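Local structure of CDP-glucose 4,6-dehydratase (Salmonella enterica subsp. enterica serovar Typhi, 1WVG) at residues 46-49 / 50-53; 107-110 / 111-115; 246-249 / 250-254. The protein catalyses the NAD(+)-dependent dehydration of CDP-D-glucose to CDP-4-dehydro-6-deoxy-D-glucose, a step in making CDP-3,6-dideoxy-D-mannose for the O-antigen of lipopolysaccharide. All coordinates share one frame; numbering follows the deposited sequence.

Contact 1: 46-49 / 50-53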
loop_
_atom_site.group_PDB
_atom_site.type_symbol
_atom_site.label_atom_id
_atom_site.label_comp_id
_atom_site.label_asym_id
_atom_site.label_seq_id
_atom_site.Cartn_x
_atom_site.Cartn_y
_atom_site.Cartn_z
ATOM N N VAL A 46 35.119 -18.268 -19.288
ATOM C CA VAL A 46 35.826 -18.757 -20.466
ATOM C C VAL A 46 34.976 -19.815 -21.113
ATOM O O VAL A 46 34.578 -20.813 -20.509
ATOM C CB VAL A 46 37.293 -19.156 -20.438
ATOM C CG1 VAL A 46 37.756 -19.126 -21.889
ATOM C CG2 VAL A 46 38.153 -18.194 -19.626
ATOM N N PRO A 47 34.636 -19.511 -22.330
ATOM C CA PRO A 47 35.057 -18.277 -22.999
ATOM C C PRO A 47 34.400 -17.003 -22.416
ATOM O O PRO A 47 33.592 -17.058 -21.480
ATOM C CB PRO A 47 34.542 -18.407 -24.443
ATOM C CG PRO A 47 33.679 -19.670 -24.504
ATOM C CD PRO A 47 33.846 -20.424 -23.192
ATOM N N SER A 48 34.752 -15.864 -22.995
ATOM C CA SER A 48 34.233 -14.590 -22.572
ATOM C C SER A 48 34.246 -13.670 -23.766
ATOM O O SER A 48 35.147 -13.652 -24.592
ATOM C CB SER A 48 35.026 -13.962 -21.444
ATOM O OG SER A 48 35.951 -13.082 -22.051
ATOM N N LEU A 49 33.198 -12.889 -23.865
ATOM C CA LEU A 49 33.050 -11.944 -24.950
ATOM C C LEU A 49 34.187 -10.920 -24.922
ATOM O O LEU A 49 34.718 -10.463 -25.940
ATOM C CB LEU A 49 31.629 -11.283 -24.856
ATOM C CG LEU A 49 31.314 -10.234 -25.925
ATOM C CD1 LEU A 49 31.120 -10.881 -27.298
ATOM C CD2 LEU A 49 30.048 -9.487 -25.512
ATOM N N PHE A 50 34.546 -10.554 -23.706
ATOM C CA PHE A 50 35.603 -9.601 -23.560
ATOM C C PHE A 50 36.819 -10.082 -24.342
ATOM O O PHE A 50 37.388 -9.403 -25.211
ATOM C CB PHE A 50 35.987 -9.463 -22.073
ATOM C CG PHE A 50 36.923 -8.281 -21.851
ATOM C CD1 PHE A 50 36.459 -6.958 -21.892
ATOM C CD2 PHE A 50 38.285 -8.500 -21.617
ATOM C CE1 PHE A 50 37.315 -5.869 -21.702
ATOM C CE2 PHE A 50 39.162 -7.424 -21.444
ATOM C CZ PHE A 50 38.676 -6.110 -21.483
ATOM N N GLU A 51 37.207 -11.290 -23.977
ATOM C CA GLU A 51 38.350 -11.863 -24.622
ATOM C C GLU A 51 38.085 -12.041 -26.093
ATOM O O GLU A 51 38.896 -11.666 -26.936
ATOM C CB GLU A 51 38.752 -13.193 -23.979
ATOM C CG GLU A 51 38.819 -13.153 -22.437
ATOM C CD GLU A 51 40.115 -12.608 -21.870
ATOM O OE1 GLU A 51 40.616 -11.548 -22.252
ATOM O OE2 GLU A 51 40.629 -13.378 -20.923
ATOM N N ILE A 52 36.931 -12.630 -26.394
ATOM C CA ILE A 52 36.561 -12.902 -27.779
ATOM C C ILE A 52 36.638 -11.682 -28.684
ATOM O O ILE A 52 37.024 -11.784 -29.842
ATOM C CB ILE A 52 35.189 -13.589 -27.942
ATOM C CG1 ILE A 52 35.119 -15.005 -27.370
ATOM C CG2 ILE A 52 34.763 -13.643 -29.397
ATOM C CD1 ILE A 52 36.436 -15.444 -26.757
ATOM N N VAL A 53 36.247 -10.513 -28.202
ATOM C CA VAL A 53 36.290 -9.392 -29.127
ATOM C C VAL A 53 37.507 -8.500 -28.957
ATOM O O VAL A 53 37.527 -7.414 -29.553
ATOM C CB VAL A 53 35.027 -8.536 -29.130
ATOM C CG1 VAL A 53 33.823 -9.318 -29.638
ATOM C CG2 VAL A 53 34.796 -8.049 -27.693
#
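Ser-48 meets the first turn of helix 49-52 with both its backbone carbonyl and its hydroxyl. Ser-48 O accepts from Ile-52 N at 2.7 Å; the N-H...O angle of 167° marks a well-formed i to i+4 bond. The hydroxyl reaches forward to the first turn, and Ser-48 OG accepts from Glu-51 N at 2.9 Å. Ser-48 holds the N-cap position, and this is its capping bond, although the exact place of OG is less sure because the model crowds it against the Glu-51 side chain. One residue on, Leu-49 O takes the amide of Val-53, with N and O 2.7 Å apart.

An apolar contact joins the same i to i+4 pair. With its CG anti to the backbone N (chi1 179°), Leu-49 brings CD1 to 3.9 Å from CG1 of Val-53, the two side chains meeting at a slant. A separate contact spans five residues: Pro-47, which follows a cis peptide bond before the cap, has its CB 4.2 Å from CD1 of Ile-52.

Around this short helix, Leu-49 and Val-53 both touch Ser-346 of helix 342-355, and Leu-49 also packs on Ser-23 and Trp-24 of helix 20-31. The ring of Phe-50 meets His-17 with the planes nearly perpendicular. The segment follows strand 35-40 of the Rossmann sheet, and Phe-50 lies near the nucleotide, its side chain about 7 Å from the bound adenosine-5-diphosphoribose. Chemically, the Ser-48 hydroxyl, as modelled, gives Glu-51 N, an amide of the first turn, an acceptor; the polar start of the helix is thereby bonded within its own chain segment, while Leu-49 and Val-53 present apolar side chains to helix 342-355.

Contact 2: 107-110 / 111-115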
loop_
_atom_site.group_PDB
_atom_site.type_symbol
_atom_site.label_atom_id
_atom_site.label_comp_id
_atom_site.label_asym_id
_atom_site.label_seq_id
_atom_site.Cartn_x
_atom_site.Cartn_y
_atom_site.Cartn_z
ATOM N N ASN A 107 28.338 -6.637 -3.956
ATOM C CA ASN A 107 27.213 -5.851 -4.418
ATOM C C ASN A 107 26.899 -4.636 -3.585
ATOM O O ASN A 107 26.649 -3.541 -4.093
ATOM C CB ASN A 107 25.993 -6.766 -4.644
ATOM C CG ASN A 107 26.341 -7.839 -5.674
ATOM O OD1 ASN A 107 27.379 -7.776 -6.366
ATOM N ND2 ASN A 107 25.454 -8.821 -5.825
ATOM N N VAL A 108 26.907 -4.835 -2.288
ATOM C CA VAL A 108 26.607 -3.723 -1.417
ATOM C C VAL A 108 27.768 -2.723 -1.203
ATOM O O VAL A 108 27.675 -1.555 -1.601
ATOM C CB VAL A 108 26.005 -4.251 -0.126
ATOM C CG1 VAL A 108 25.531 -3.072 0.696
ATOM C CG2 VAL A 108 24.859 -5.224 -0.443
ATOM N N MET A 109 28.882 -3.185 -0.572
ATOM C CA MET A 109 30.035 -2.327 -0.297
ATOM C C MET A 109 30.689 -1.860 -1.567
ATOM O O MET A 109 31.240 -0.760 -1.629
ATOM C CB MET A 109 31.049 -3.014 0.612
ATOM C CG MET A 109 30.518 -3.367 1.994
ATOM S SD MET A 109 29.685 -2.007 2.848
ATOM C CE MET A 109 30.986 -0.750 2.927
ATOM N N GLY A 110 30.601 -2.693 -2.605
ATOM C CA GLY A 110 31.141 -2.275 -3.883
ATOM C C GLY A 110 30.383 -1.014 -4.353
ATOM O O GLY A 110 30.966 -0.074 -4.891
ATOM N N THR A 111 29.050 -0.969 -4.150
ATOM C CA THR A 111 28.253 0.206 -4.556
ATOM C C THR A 111 28.600 1.409 -3.701
ATOM O O THR A 111 28.770 2.530 -4.179
ATOM C CB THR A 111 26.764 -0.121 -4.428
ATOM O OG1 THR A 111 26.537 -1.173 -5.344
ATOM C CG2 THR A 111 25.920 1.095 -4.822
ATOM N N VAL A 112 28.719 1.141 -2.399
ATOM C CA VAL A 112 29.092 2.188 -1.478
ATOM C C VAL A 112 30.434 2.795 -1.877
ATOM O O VAL A 112 30.609 4.036 -1.863
ATOM C CB VAL A 112 29.234 1.626 -0.081
ATOM C CG1 VAL A 112 29.709 2.732 0.921
ATOM C CG2 VAL A 112 27.895 0.983 0.315
ATOM N N HIS A 113 31.378 1.888 -2.187
ATOM C CA HIS A 113 32.705 2.345 -2.558
ATOM C C HIS A 113 32.642 3.203 -3.785
ATOM O O HIS A 113 33.220 4.288 -3.895
ATOM C CB HIS A 113 33.671 1.184 -2.842
ATOM C CG HIS A 113 33.980 0.491 -1.579
ATOM N ND1 HIS A 113 34.616 -0.744 -1.563
ATOM C CD2 HIS A 113 33.703 0.862 -0.298
ATOM C CE1 HIS A 113 34.740 -1.103 -0.276
ATOM N NE2 HIS A 113 34.204 -0.151 0.510
ATOM N N LEU A 114 31.949 2.679 -4.752
ATOM C CA LEU A 114 31.857 3.410 -5.993
ATOM C C LEU A 114 31.254 4.775 -5.765
ATOM O O LEU A 114 31.799 5.756 -6.252
ATOM C CB LEU A 114 31.112 2.573 -7.042
ATOM C CG LEU A 114 31.186 3.080 -8.484
ATOM C CD1 LEU A 114 30.030 4.048 -8.759
ATOM C CD2 LEU A 114 32.530 3.695 -8.837
ATOM N N LEU A 115 30.149 4.850 -4.996
ATOM C CA LEU A 115 29.492 6.144 -4.735
ATOM C C LEU A 115 30.310 7.055 -3.835
ATOM O O LEU A 115 30.346 8.277 -4.055
ATOM C CB LEU A 115 28.025 6.047 -4.298
ATOM C CG LEU A 115 27.179 5.235 -5.266
ATOM C CD1 LEU A 115 25.787 4.935 -4.696
ATOM C CD2 LEU A 115 27.074 5.920 -6.632
#
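Asn-107 O receives the hydroxyl of Thr-111 at 2.7 Å from OG1, the donor lying nearly along the C=O axis (C=O...O angle 170°). Thr-111 can fold back in this way because its OG1 stands anti to its own carbonyl carbon and beside the backbone N (chi1 -63°), which turns the hydroxyl toward the preceding turn. The same OG1 is hydrogen-bonded to His-86 NE2, so two groups hold it and the helix is tied to the end of strand 83-86.

Val-108 O has two backbone donors. Val-112 N gives a regular bond of 3.0 Å, whereas the bond from Thr-111 N is weak because its N-H is strongly bent (121°). These residues belong to helix 100-121, one of the helices flanking the parallel sheet of the Rossmann fold; the chain here makes a wider pi-type turn at 107-109 before regular i to i+4 bonding resumes. Helix 156-175 adjoins it, with Val-108 touching Cys-163 and Thr-111 touching Val-167. Met-109 lies where a second subunit packs, against Met-109 of that neighbouring subunit.

Met-109 O accepts His-113 N at 2.7 Å and also lies over one face of the imidazole, 3.0 Å above its plane and offset toward the rim. The bond between His-113 ND1 and Ile-66 O probably helps fix the ring's rotation. The methionine chain bends at chi2 and chi3, carrying CE to 4.1 Å from NE2 of His-113 and 4.2 Å from CB of Val-112. Gly-110 O continues the i to i+4 helix bonding by accepting Leu-114 N at 2.9 Å, while the side chain of Leu-114 turns to Val-84 and His-86 of the sheet.

Contact 3: 246-249 / 250-254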
loop_
_atom_site.group_PDB
_atom_site.type_symbol
_atom_site.label_atom_id
_atom_site.label_comp_id
_atom_site.label_asym_id
_atom_site.label_seq_id
_atom_site.Cartn_x
_atom_site.Cartn_y
_atom_site.Cartn_z
ATOM N N ALA A 246 22.061 8.140 -19.312
ATOM C CA ALA A 246 23.295 8.872 -19.052
ATOM C C ALA A 246 23.297 10.209 -19.804
ATOM O O ALA A 246 23.763 11.245 -19.314
ATOM C CB ALA A 246 24.501 8.050 -19.483
ATOM N N GLN A 247 22.791 10.167 -21.025
ATOM C CA GLN A 247 22.715 11.362 -21.832
ATOM C C GLN A 247 21.943 12.471 -21.094
ATOM O O GLN A 247 22.408 13.598 -20.885
ATOM C CB GLN A 247 22.027 10.962 -23.137
ATOM C CG GLN A 247 23.057 10.359 -24.115
ATOM C CD GLN A 247 22.463 9.609 -25.297
ATOM O OE1 GLN A 247 23.154 8.775 -25.910
ATOM N NE2 GLN A 247 21.193 9.879 -25.619
ATOM N N ARG A 248 20.734 12.101 -20.686
ATOM C CA ARG A 248 19.821 12.969 -19.961
ATOM C C ARG A 248 20.383 13.452 -18.653
ATOM O O ARG A 248 20.253 14.616 -18.312
ATOM C CB ARG A 248 18.505 12.273 -19.729
ATOM C CG ARG A 248 17.972 11.923 -21.103
ATOM C CD ARG A 248 17.435 13.161 -21.808
ATOM N NE ARG A 248 16.011 12.981 -22.042
ATOM C CZ ARG A 248 15.087 13.931 -22.042
ATOM N NH1 ARG A 248 15.383 15.222 -21.855
ATOM N NH2 ARG A 248 13.813 13.558 -22.242
ATOM N N LEU A 249 21.035 12.564 -17.923
ATOM C CA LEU A 249 21.622 12.962 -16.640
ATOM C C LEU A 249 22.725 13.973 -16.865
ATOM O O LEU A 249 23.008 14.816 -16.018
ATOM C CB LEU A 249 22.249 11.786 -15.836
ATOM C CG LEU A 249 21.244 10.873 -15.126
ATOM C CD1 LEU A 249 21.924 9.538 -14.765
ATOM C CD2 LEU A 249 20.721 11.572 -13.865
ATOM N N TYR A 250 23.379 13.836 -18.011
ATOM C CA TYR A 250 24.485 14.722 -18.328
ATOM C C TYR A 250 24.078 16.181 -18.303
ATOM O O TYR A 250 24.739 17.047 -17.713
ATOM C CB TYR A 250 25.110 14.396 -19.686
ATOM C CG TYR A 250 26.553 14.800 -19.670
ATOM C CD1 TYR A 250 27.534 13.878 -19.306
ATOM C CD2 TYR A 250 26.951 16.095 -20.016
ATOM C CE1 TYR A 250 28.886 14.229 -19.285
ATOM C CE2 TYR A 250 28.301 16.463 -20.005
ATOM C CZ TYR A 250 29.271 15.526 -19.631
ATOM O OH TYR A 250 30.610 15.866 -19.596
ATOM N N THR A 251 22.957 16.433 -18.942
ATOM C CA THR A 251 22.470 17.777 -18.968
ATOM C C THR A 251 21.362 18.177 -17.956
ATOM O O THR A 251 21.303 19.344 -17.571
ATOM C CB THR A 251 22.259 18.134 -20.417
ATOM O OG1 THR A 251 21.536 17.073 -21.013
ATOM C CG2 THR A 251 23.678 18.224 -20.987
ATOM N N GLU A 252 20.518 17.216 -17.493
ATOM C CA GLU A 252 19.418 17.416 -16.515
ATOM C C GLU A 252 19.466 16.425 -15.366
ATOM O O GLU A 252 18.556 15.621 -15.110
ATOM C CB GLU A 252 18.025 17.390 -17.155
ATOM C CG GLU A 252 18.014 18.089 -18.529
ATOM C CD GLU A 252 16.698 17.966 -19.246
ATOM O OE1 GLU A 252 15.629 18.276 -18.751
ATOM O OE2 GLU A 252 16.815 17.448 -20.436
ATOM N N GLY A 253 20.586 16.511 -14.688
ATOM C CA GLY A 253 20.867 15.650 -13.579
ATOM C C GLY A 253 19.744 15.604 -12.604
ATOM O O GLY A 253 19.173 14.551 -12.369
ATOM N N ALA A 254 19.440 16.743 -12.022
ATOM C CA ALA A 254 18.375 16.777 -11.033
ATOM C C ALA A 254 17.136 16.015 -11.456
ATOM O O ALA A 254 16.649 15.163 -10.705
ATOM C CB ALA A 254 17.981 18.183 -10.605
#
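Arg-248 and Glu-252 form an i to i+4 salt bridge across the C-terminal turn of helix 236-251, a helix packed on the parallel sheet of the Rossmann fold. In Arg-248 the chain leaves CB with CG anti to the carbonyl carbon (chi1 -59°), then bends at chi2 and chi3. From CB through CG, CD, NE and CZ no atom comes within 4.2 Å of segment 250-254; of the whole side chain only NH1 does, standing 3.0 Å from OE2 of Glu-252. The arginine side chain also touches Phe-256 of helix 253-256. OE2 lies at the edge of the guanidinium, near its plane. The carboxylate itself is turned, its plane 61° from that of the guanidinium, so the pair meets through one N and one O and not as a flat two-bond fork. Glu-252 runs extended beyond CG, side by side with the arginine and pointing the same way; its other oxygen, OE1, has a second salt-bridge partner in Lys-255.

The backbone bonds mark how the helix stops. Arg-248 O accepts Glu-252 N at 2.7 Å. The bond from Thr-251 N to Gln-247 O is a weak one of 3.5 Å. Glu-252 is the first residue to leave helical phi/psi, and Leu-249 O, 3.2 Å from Gly-253 N, has too poor an angle to bond it.

Leu-249 faces the protein. It packs on Ala-126 and Val-128 of strand 126-130, and its CD2 comes 3.7 Å from the carbonyl oxygen of Gly-253. Tyr-250 is set edge-to-face against Phe-6 and makes a cation-pi contact with Lys-10. Its amide bonds to Ala-246 O at 2.9 Å, while its CB sits 3.1 Å from Gln-247 O.

The three contacts come one after another along the chain, and none touches another. Contact 1 lies after strand 35-40, contact 2 on helix 100-121, before strand 126-130, and contact 3 at the end of helix 236-251, between strands 232-234 and 259-262; all these strands belong to one parallel sheet. Centres of contacts 2 and 3 are about 22 Å apart, those of 1 and 2 about 26 Å, and those of 1 and 3 about 32 Å. Contacts 1 and 2 lie near the bound adenosine-5-diphosphoribose, and contact 2 also reaches the subunit interface; contact 3, partly buried, joins a helix end to strand 126-130, on which contact 2 also places side chains.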